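Local coordinates for protein aldo-keto reductase family 1 member C1 (Caenorhabditis elegans, PDB 1QWK) that probably reduces aldehydes and ketones with NADPH, as aldose reductases of the aldo-keto reductase family do, at residues Thr33-Lys36 and Thr37-Ala41; Lys63-Glu67 and Glu68-Lys72; Val71-Glu75 and Leu76-Thr80. All coordinates share one frame; numbering follows the deposited sequence.

Overall arrangement
The three contacts follow one another along the chain on one side of a TIM barrel, the fold of the aldo-keto reductases. Contact 1 is the C-terminal part of helix 28-41. Contact 2 is the end of helix 55-68 and the turn that leaves it. Contact 3 overlaps contact 2 at Val71 and Lys72 and leads into strand 77-82. The centres of contacts 1 and 2 lie about 11 Å apart, as do those of contacts 2 and 3; those of contacts 1 and 3 lie about 13 Å apart. Lys36 forms salt bridges with Glu64 and Glu68, and Val39 packs on Leu65, Val71 and Leu76. Two neighbouring barrel helices are thus joined to the loop before the third strand.

Contact 1: Thr33-Lys36 and Thr37-Ala41; sequences TAVK and TAVKA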
ATOM      1  N   THR A  33      -2.710  16.730   8.582  1.00 24.78           N
ATOM      2  CA  THR A  33      -3.515  16.392   9.754  1.00 24.59           C
ATOM      3  C   THR A  33      -3.617  14.877   9.916  1.00 23.92           C
ATOM      4  O   THR A  33      -3.586  14.357  11.031  1.00 23.16           O
ATOM      5  CB  THR A  33      -4.945  16.959   9.632  1.00 26.12           C
ATOM      6  OG1 THR A  33      -4.884  18.381   9.466  1.00 31.44           O
ATOM      7  CG2 THR A  33      -5.753  16.636  10.880  1.00 27.88           C
ATOM      8  N   ALA A  34      -3.740  14.174   8.794  1.00 22.64           N
ATOM      9  CA  ALA A  34      -3.850  12.722   8.811  1.00 21.91           C
ATOM     10  C   ALA A  34      -2.576  12.062   9.336  1.00 21.01           C
ATOM     11  O   ALA A  34      -2.635  11.151  10.161  1.00 21.15           O
ATOM     12  CB  ALA A  34      -4.167  12.205   7.406  1.00 21.18           C
ATOM     13  N   VAL A  35      -1.426  12.522   8.855  1.00 19.67           N
ATOM     14  CA  VAL A  35      -0.155  11.956   9.283  1.00 20.36           C
ATOM     15  C   VAL A  35       0.067  12.163  10.777  1.00 20.46           C
ATOM     16  O   VAL A  35       0.402  11.221  11.496  1.00 20.26           O
ATOM     17  CB  VAL A  35       1.030  12.574   8.493  1.00 20.73           C
ATOM     18  CG1 VAL A  35       2.355  12.144   9.105  1.00 22.50           C
ATOM     19  CG2 VAL A  35       0.968  12.126   7.036  1.00 22.17           C
ATOM     20  N   LYS A  36      -0.130  13.390  11.253  1.00 21.72           N
ATOM     21  CA  LYS A  36       0.070  13.675  12.672  1.00 22.17           C
ATOM     22  C   LYS A  36      -0.886  12.888  13.560  1.00 23.29           C
ATOM     23  O   LYS A  36      -0.502  12.413  14.629  1.00 24.16           O
ATOM     24  CB  LYS A  36      -0.072  15.176  12.931  1.00 23.93           C
ATOM     25  CG  LYS A  36       0.904  16.007  12.113  1.00 26.99           C
ATOM     26  CD  LYS A  36       0.855  17.489  12.466  1.00 29.18           C
ATOM     27  CE  LYS A  36       1.453  17.759  13.836  1.00 32.72           C
ATOM     28  NZ  LYS A  36       1.410  19.213  14.167  1.00 35.12           N
ATOM     29  N   THR A  37      -2.129  12.745  13.115  1.00 22.43           N
ATOM     30  CA  THR A  37      -3.118  11.998  13.884  1.00 23.08           C
ATOM     31  C   THR A  37      -2.715  10.529  13.959  1.00 22.71           C
ATOM     32  O   THR A  37      -2.786   9.901  15.021  1.00 22.12           O
ATOM     33  CB  THR A  37      -4.515  12.091  13.239  1.00 23.51           C
ATOM     34  OG1 THR A  37      -4.947  13.459  13.227  1.00 26.16           O
ATOM     35  CG2 THR A  37      -5.516  11.258  14.023  1.00 24.74           C
ATOM     36  N   ALA A  38      -2.282   9.986  12.826  1.00 21.27           N
ATOM     37  CA  ALA A  38      -1.880   8.588  12.753  1.00 20.37           C
ATOM     38  C   ALA A  38      -0.673   8.299  13.636  1.00 20.16           C
ATOM     39  O   ALA A  38      -0.665   7.331  14.400  1.00 20.23           O
ATOM     40  CB  ALA A  38      -1.572   8.210  11.306  1.00 20.83           C
ATOM     41  N   VAL A  39       0.355   9.131  13.531  1.00 20.07           N
ATOM     42  CA  VAL A  39       1.555   8.922  14.331  1.00 21.69           C
ATOM     43  C   VAL A  39       1.258   9.046  15.823  1.00 21.38           C
ATOM     44  O   VAL A  39       1.756   8.258  16.626  1.00 20.88           O
ATOM     45  CB  VAL A  39       2.672   9.914  13.930  1.00 22.07           C
ATOM     46  CG1 VAL A  39       3.870   9.768  14.866  1.00 22.68           C
ATOM     47  CG2 VAL A  39       3.105   9.645  12.498  1.00 22.35           C
ATOM     48  N   LYS A  40       0.442  10.023  16.203  1.00 24.13           N
ATOM     49  CA  LYS A  40       0.113  10.182  17.615  1.00 24.23           C
ATOM     50  C   LYS A  40      -0.731   9.006  18.102  1.00 24.84           C
ATOM     51  O   LYS A  40      -0.745   8.698  19.295  1.00 27.53           O
ATOM     52  CB  LYS A  40      -0.630  11.497  17.846  1.00 26.56           C
ATOM     53  CG  LYS A  40       0.221  12.729  17.610  1.00 28.45           C
ATOM     54  CD  LYS A  40      -0.622  13.987  17.696  1.00 33.02           C
ATOM     55  CE  LYS A  40       0.204  15.231  17.427  1.00 35.95           C
ATOM     56  NZ  LYS A  40      -0.640  16.456  17.465  1.00 39.22           N
ATOM     57  N   ALA A  41      -1.428   8.348  17.179  1.00 23.15           N
ATOM     58  CA  ALA A  41      -2.266   7.199  17.520  1.00 23.57           C
ATOM     59  C   ALA A  41      -1.456   5.911  17.647  1.00 23.18           C
ATOM     60  O   ALA A  41      -1.891   4.961  18.302  1.00 24.51           O
ATOM     61  CB  ALA A  41      -3.361   7.020  16.474  1.00 23.58           C
TER
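Thr33 O is gripped twice by Thr37. The hydroxyl OG1 of Thr37 donates to Thr33 O at 2.7 Å, and the backbone N of Thr37 donates to the same oxygen at 3.0 Å. The two donors arrive from opposite faces of the carbonyl plane. In Thr37, OG1 stands beside its own backbone N (chi1 -62°), which turns the hydroxyl back along the helix to the carbonyl one turn earlier. The Thr33 and Thr37 side chains lie side by side and point the same way, with Thr33 CG2 4.0 Å from Thr37 OG1. This is the last part of helix 28-41, the helix of the beta-alpha-beta unit between strands 21-22 and 45-47 of the TIM barrel. The i to i+4 pattern continues from Val35 O to Val39 N at 2.9 Å. On the buried side, Val35 CG1 meets Val39 CG2 at 4.3 Å, and both valines also pack on Leu65 of helix 55-68. On another side, the Lys40 chain starts across Lys36 O, with CG 3.1 Å from that oxygen. The Lys36 and Lys40 ammonium groups are near each other, but Lys36 NZ forms salt bridges with Glu64 and Glu68.

Contact 2: Lys63-Glu67 and Glu68-Lys72; sequences KELLE and EGVVK
Glu64 O accepts a hydrogen bond from Glu68 N at 2.9 Å, an i to i+4 bond in the final turn of helix 55-68. The helix then closes in a Schellman motif. Val70 N reaches back to Leu65 O at 3.1 Å, nearly in line with the carbonyl bond. Gly69 N donates to Leu66 O at 3.1 Å, but from above the carbonyl plane. Gly69 takes the positive phi of the motif (77°), a conformation that glycine adopts readily. A water joins the turn to the helix end, donating to both Leu66 O and Val71 O at 2.7 Å from each. The Glu68 side chain leaves beside its own backbone N (chi1 -74°), which lays CG and the carboxylate alongside Glu64 O. Its OE2 comes within 4.3 Å of Glu64 OE1. Further out, Leu65 CD2 rests against both methyls of Val70, 4.0 Å from CG2, and the two side chains cross at a slant. Val71 CG2 lies near Leu65 CB, while Leu66 CD2 comes up to Val71 O. Leu65, Val70 and Val71 all touch Val39 of helix 28-41, and this apolar patch lies between the helix end and its neighbour. The nearness of the Glu64 and Glu68 carboxylates is probably tolerated because Lys36 of that helix forms salt bridges with both, offsetting their negative charge.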
ATOM      1  N   LYS A  63       8.370  16.846   9.792  1.00 27.21           N
ATOM      2  CA  LYS A  63       9.201  17.870  10.404  1.00 30.35           C
ATOM      3  C   LYS A  63       8.559  18.341  11.711  1.00 30.00           C
ATOM      4  O   LYS A  63       9.225  18.427  12.743  1.00 31.49           O
ATOM      5  CB  LYS A  63       9.370  19.048   9.440  1.00 31.73           C
ATOM      6  CG  LYS A  63      10.489  20.010   9.813  1.00 35.55           C
ATOM      7  CD  LYS A  63      10.607  21.133   8.790  1.00 37.10           C
ATOM      8  CE  LYS A  63      11.901  21.919   8.958  1.00 40.19           C
ATOM      9  NZ  LYS A  63      12.021  22.556  10.301  1.00 41.97           N
ATOM     10  N   GLU A  64       7.263  18.636  11.664  1.00 30.82           N
ATOM     11  CA  GLU A  64       6.536  19.090  12.845  1.00 31.53           C
ATOM     12  C   GLU A  64       6.534  18.030  13.944  1.00 30.73           C
ATOM     13  O   GLU A  64       6.697  18.348  15.124  1.00 30.69           O
ATOM     14  CB  GLU A  64       5.096  19.457  12.473  1.00 32.65           C
ATOM     15  CG  GLU A  64       4.958  20.795  11.759  1.00 35.47           C
ATOM     16  CD  GLU A  64       3.544  21.058  11.268  1.00 37.74           C
ATOM     17  OE1 GLU A  64       2.586  20.835  12.042  1.00 39.91           O
ATOM     18  OE2 GLU A  64       3.387  21.500  10.110  1.00 39.37           O
ATOM     19  N   LEU A  65       6.346  16.772  13.558  1.00 29.02           N
ATOM     20  CA  LEU A  65       6.338  15.676  14.521  1.00 30.58           C
ATOM     21  C   LEU A  65       7.677  15.578  15.247  1.00 31.27           C
ATOM     22  O   LEU A  65       7.719  15.360  16.459  1.00 32.47           O
ATOM     23  CB  LEU A  65       6.039  14.350  13.815  1.00 29.98           C
ATOM     24  CG  LEU A  65       4.589  14.116  13.380  1.00 29.88           C
ATOM     25  CD1 LEU A  65       4.521  12.905  12.460  1.00 29.98           C
ATOM     26  CD2 LEU A  65       3.707  13.911  14.605  1.00 29.76           C
ATOM     27  N   LEU A  66       8.768  15.741  14.503  1.00 31.71           N
ATOM     28  CA  LEU A  66      10.103  15.671  15.085  1.00 32.71           C
ATOM     29  C   LEU A  66      10.350  16.833  16.046  1.00 34.19           C
ATOM     30  O   LEU A  66      10.898  16.642  17.130  1.00 34.45           O
ATOM     31  CB  LEU A  66      11.166  15.673  13.981  1.00 32.30           C
ATOM     32  CG  LEU A  66      11.159  14.478  13.017  1.00 33.11           C
ATOM     33  CD1 LEU A  66      12.203  14.684  11.933  1.00 32.78           C
ATOM     34  CD2 LEU A  66      11.432  13.197  13.783  1.00 33.81           C
ATOM     35  N   GLU A  67       9.941  18.033  15.647  1.00 36.27           N
ATOM     36  CA  GLU A  67      10.125  19.217  16.482  1.00 38.62           C
ATOM     37  C   GLU A  67       9.288  19.131  17.757  1.00 39.06           C
ATOM     38  O   GLU A  67       9.691  19.631  18.808  1.00 39.53           O
ATOM     39  CB  GLU A  67       9.753  20.480  15.700  1.00 40.14           C
ATOM     40  CG  GLU A  67      10.566  20.681  14.428  1.00 43.47           C
ATOM     41  CD  GLU A  67      10.240  21.987  13.719  1.00 45.11           C
ATOM     42  OE1 GLU A  67       9.045  22.243  13.454  1.00 46.52           O
ATOM     43  OE2 GLU A  67      11.183  22.751  13.419  1.00 47.37           O
ATOM     44  N   GLU A  68       8.123  18.496  17.658  1.00 38.38           N
ATOM     45  CA  GLU A  68       7.232  18.339  18.804  1.00 38.45           C
ATOM     46  C   GLU A  68       7.725  17.239  19.737  1.00 38.11           C
ATOM     47  O   GLU A  68       7.241  17.103  20.861  1.00 38.45           O
ATOM     48  CB  GLU A  68       5.814  18.011  18.326  1.00 39.61           C
ATOM     49  CG  GLU A  68       5.079  19.192  17.716  1.00 42.21           C
ATOM     50  CD  GLU A  68       3.813  18.782  16.991  1.00 43.22           C
ATOM     51  OE1 GLU A  68       3.004  18.029  17.576  1.00 45.03           O
ATOM     52  OE2 GLU A  68       3.624  19.217  15.836  1.00 45.81           O
ATOM     53  N   GLY A  69       8.689  16.456  19.262  1.00 36.18           N
ATOM     54  CA  GLY A  69       9.236  15.380  20.068  1.00 34.49           C
ATOM     55  C   GLY A  69       8.345  14.154  20.134  1.00 34.23           C
ATOM     56  O   GLY A  69       8.510  13.307  21.011  1.00 35.01           O
ATOM     57  N   VAL A  70       7.399  14.052  19.206  1.00 33.15           N
ATOM     58  CA  VAL A  70       6.485  12.918  19.173  1.00 31.78           C
ATOM     59  C   VAL A  70       7.239  11.637  18.835  1.00 31.04           C
ATOM     60  O   VAL A  70       7.033  10.602  19.465  1.00 31.81           O
ATOM     61  CB  VAL A  70       5.372  13.132  18.130  1.00 31.83           C
ATOM     62  CG1 VAL A  70       4.424  11.941  18.125  1.00 32.04           C
ATOM     63  CG2 VAL A  70       4.613  14.413  18.441  1.00 31.79           C
ATOM     64  N   VAL A  71       8.108  11.715  17.834  1.00 30.29           N
ATOM     65  CA  VAL A  71       8.905  10.568  17.416  1.00 29.09           C
ATOM     66  C   VAL A  71      10.230  11.031  16.826  1.00 29.23           C
ATOM     67  O   VAL A  71      10.443  12.223  16.603  1.00 28.33           O
ATOM     68  CB  VAL A  71       8.173   9.713  16.340  1.00 30.11           C
ATOM     69  CG1 VAL A  71       7.003   8.973  16.961  1.00 29.68           C
ATOM     70  CG2 VAL A  71       7.689  10.603  15.203  1.00 27.88           C
ATOM     71  N   LYS A  72      11.122  10.074  16.598  1.00 30.00           N
ATOM     72  CA  LYS A  72      12.416  10.345  15.993  1.00 30.40           C
ATOM     73  C   LYS A  72      12.366   9.712  14.606  1.00 30.20           C
ATOM     74  O   LYS A  72      11.579   8.795  14.372  1.00 29.61           O
ATOM     75  CB  LYS A  72      13.538   9.702  16.807  1.00 33.04           C
ATOM     76  CG  LYS A  72      13.769  10.347  18.157  1.00 36.70           C
ATOM     77  CD  LYS A  72      14.926   9.693  18.889  1.00 38.87           C
ATOM     78  CE  LYS A  72      15.250  10.444  20.171  1.00 40.94           C
ATOM     79  NZ  LYS A  72      15.634  11.860  19.886  1.00 42.77           N
TER
HETATM   80  O   HOH W   1      11.914  14.225  17.616  1.00 32.64           O

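Contact 3: Val71-Glu75 and Leu76-Thr80; sequences VKREE and LFITT
Leu76 packs back on the turn before it. Its CB lies 3.7 Å from Arg73 O, and its CG is near both Val71 CG2 and the carbonyl carbon of Glu75. At the tip, Leu76 CD1 meets Val71 CG2 at 3.8 Å, and CD2 lies by the same methyl and Glu75 O. With CG anti to its own carbonyl carbon (chi1 -68°), the branch is directed to Val71 and crosses it at about a right angle. Cut back to an alanine, this residue would probably leave Val71 CG2 without its mate and open a gap there. Residues 73-75 form a short 3-10 turn. Leu76 N closes it with a hydrogen bond to Arg73 O at 2.9 Å, from above the carbonyl plane. At the start of the turn, Glu75 OE1 uses its anti lone pair to accept from Lys72 N at 2.8 Å. The Arg73 chain bends at chi2 (69°) and carries the guanidinium to the beginning of strand 77-82. There NH1 makes a weak bond to Leu76 O, which lies at the edge of the group, while Ile78 CG1 lies over one face toward the rim. NH2 binds Tyr107 O and makes a salt bridge to Asp109, whose carboxylate also accepts from Ile78 N. Arg73 and Asp109 thus tie the turn to the strand and to the chain leading into strand 110-113, and their opposite charges probably offset each other.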
ATOM      1  N   VAL A  71       8.108  11.715  17.834  1.00 30.29           N
ATOM      2  CA  VAL A  71       8.905  10.568  17.416  1.00 29.09           C
ATOM      3  C   VAL A  71      10.230  11.031  16.826  1.00 29.23           C
ATOM      4  O   VAL A  71      10.443  12.223  16.603  1.00 28.33           O
ATOM      5  CB  VAL A  71       8.173   9.713  16.340  1.00 30.11           C
ATOM      6  CG1 VAL A  71       7.003   8.973  16.961  1.00 29.68           C
ATOM      7  CG2 VAL A  71       7.689  10.603  15.203  1.00 27.88           C
ATOM      8  N   LYS A  72      11.122  10.074  16.598  1.00 30.00           N
ATOM      9  CA  LYS A  72      12.416  10.345  15.993  1.00 30.40           C
ATOM     10  C   LYS A  72      12.366   9.712  14.606  1.00 30.20           C
ATOM     11  O   LYS A  72      11.579   8.795  14.372  1.00 29.61           O
ATOM     12  CB  LYS A  72      13.538   9.702  16.807  1.00 33.04           C
ATOM     13  CG  LYS A  72      13.769  10.347  18.157  1.00 36.70           C
ATOM     14  CD  LYS A  72      14.926   9.693  18.889  1.00 38.87           C
ATOM     15  CE  LYS A  72      15.250  10.444  20.171  1.00 40.94           C
ATOM     16  NZ  LYS A  72      15.634  11.860  19.886  1.00 42.77           N
ATOM     17  N   ARG A  73      13.200  10.203  13.694  1.00 29.77           N
ATOM     18  CA  ARG A  73      13.242   9.678  12.332  1.00 30.46           C
ATOM     19  C   ARG A  73      13.354   8.161  12.297  1.00 30.23           C
ATOM     20  O   ARG A  73      12.628   7.490  11.561  1.00 30.51           O
ATOM     21  CB  ARG A  73      14.434  10.269  11.571  1.00 30.74           C
ATOM     22  CG  ARG A  73      14.705   9.594  10.226  1.00 30.49           C
ATOM     23  CD  ARG A  73      13.603   9.912   9.237  1.00 29.92           C
ATOM     24  NE  ARG A  73      13.769   9.244   7.944  1.00 28.71           N
ATOM     25  CZ  ARG A  73      13.328   8.020   7.665  1.00 27.88           C
ATOM     26  NH1 ARG A  73      12.691   7.312   8.588  1.00 23.68           N
ATOM     27  NH2 ARG A  73      13.493   7.517   6.449  1.00 24.15           N
ATOM     28  N   GLU A  74      14.272   7.627  13.096  1.00 29.49           N
ATOM     29  CA  GLU A  74      14.518   6.191  13.149  1.00 31.12           C
ATOM     30  C   GLU A  74      13.287   5.377  13.532  1.00 29.10           C
ATOM     31  O   GLU A  74      13.212   4.188  13.229  1.00 29.24           O
ATOM     32  CB  GLU A  74      15.650   5.892  14.137  1.00 34.62           C
ATOM     33  CG  GLU A  74      16.294   4.526  13.954  1.00 41.30           C
ATOM     34  CD  GLU A  74      17.151   4.453  12.703  1.00 45.50           C
ATOM     35  OE1 GLU A  74      18.138   5.217  12.615  1.00 48.29           O
ATOM     36  OE2 GLU A  74      16.843   3.637  11.805  1.00 49.13           O
ATOM     37  N   GLU A  75      12.329   6.015  14.196  1.00 27.17           N
ATOM     38  CA  GLU A  75      11.114   5.330  14.630  1.00 26.20           C
ATOM     39  C   GLU A  75      10.037   5.284  13.554  1.00 25.06           C
ATOM     40  O   GLU A  75       9.042   4.576  13.698  1.00 25.33           O
ATOM     41  CB  GLU A  75      10.535   6.011  15.870  1.00 26.91           C
ATOM     42  CG  GLU A  75      11.402   5.909  17.106  1.00 30.65           C
ATOM     43  CD  GLU A  75      10.801   6.645  18.283  1.00 33.28           C
ATOM     44  OE1 GLU A  75      10.660   7.884  18.200  1.00 33.19           O
ATOM     45  OE2 GLU A  75      10.466   5.987  19.290  1.00 37.87           O
ATOM     46  N   LEU A  76      10.233   6.050  12.487  1.00 23.09           N
ATOM     47  CA  LEU A  76       9.267   6.100  11.397  1.00 21.65           C
ATOM     48  C   LEU A  76       9.744   5.347  10.164  1.00 21.42           C
ATOM     49  O   LEU A  76      10.926   5.373   9.825  1.00 22.44           O
ATOM     50  CB  LEU A  76       8.974   7.551  11.013  1.00 22.21           C
ATOM     51  CG  LEU A  76       8.223   8.418  12.023  1.00 23.58           C
ATOM     52  CD1 LEU A  76       8.096   9.836  11.469  1.00 25.99           C
ATOM     53  CD2 LEU A  76       6.842   7.836  12.294  1.00 24.88           C
ATOM     54  N   PHE A  77       8.810   4.669   9.505  1.00 19.65           N
ATOM     55  CA  PHE A  77       9.099   3.916   8.293  1.00 17.69           C
ATOM     56  C   PHE A  77       8.384   4.660   7.171  1.00 17.15           C
ATOM     57  O   PHE A  77       7.153   4.739   7.154  1.00 15.40           O
ATOM     58  CB  PHE A  77       8.554   2.486   8.405  1.00 16.68           C
ATOM     59  CG  PHE A  77       9.052   1.552   7.329  1.00 16.86           C
ATOM     60  CD1 PHE A  77      10.060   0.627   7.603  1.00 17.03           C
ATOM     61  CD2 PHE A  77       8.524   1.612   6.039  1.00 17.05           C
ATOM     62  CE1 PHE A  77      10.534  -0.234   6.614  1.00 16.55           C
ATOM     63  CE2 PHE A  77       8.986   0.758   5.039  1.00 16.98           C
ATOM     64  CZ  PHE A  77      10.000  -0.168   5.323  1.00 17.05           C
ATOM     65  N   ILE A  78       9.157   5.220   6.245  1.00 17.03           N
ATOM     66  CA  ILE A  78       8.592   5.975   5.128  1.00 18.10           C
ATOM     67  C   ILE A  78       8.749   5.221   3.809  1.00 17.24           C
ATOM     68  O   ILE A  78       9.855   4.837   3.432  1.00 18.19           O
ATOM     69  CB  ILE A  78       9.284   7.354   4.979  1.00 19.12           C
ATOM     70  CG1 ILE A  78       9.207   8.128   6.305  1.00 19.68           C
ATOM     71  CG2 ILE A  78       8.653   8.137   3.830  1.00 20.57           C
ATOM     72  CD1 ILE A  78       7.804   8.336   6.833  1.00 21.38           C
ATOM     73  N   THR A  79       7.631   5.019   3.118  1.00 16.94           N
ATOM     74  CA  THR A  79       7.613   4.328   1.831  1.00 17.10           C
ATOM     75  C   THR A  79       7.170   5.283   0.734  1.00 15.79           C
ATOM     76  O   THR A  79       6.209   6.016   0.917  1.00 16.80           O
ATOM     77  CB  THR A  79       6.574   3.171   1.807  1.00 17.42           C
ATOM     78  OG1 THR A  79       6.919   2.187   2.778  1.00 17.68           O
ATOM     79  CG2 THR A  79       6.510   2.527   0.414  1.00 18.35           C
ATOM     80  N   THR A  80       7.876   5.303  -0.390  1.00 15.85           N
ATOM     81  CA  THR A  80       7.419   6.115  -1.498  1.00 17.07           C
ATOM     82  C   THR A  80       7.600   5.296  -2.765  1.00 16.23           C
ATOM     83  O   THR A  80       8.240   4.237  -2.744  1.00 15.35           O
ATOM     84  CB  THR A  80       8.119   7.495  -1.606  1.00 18.24           C
ATOM     85  OG1 THR A  80       7.355   8.323  -2.494  1.00 19.68           O
ATOM     86  CG2 THR A  80       9.531   7.367  -2.146  1.00 19.97           C
TER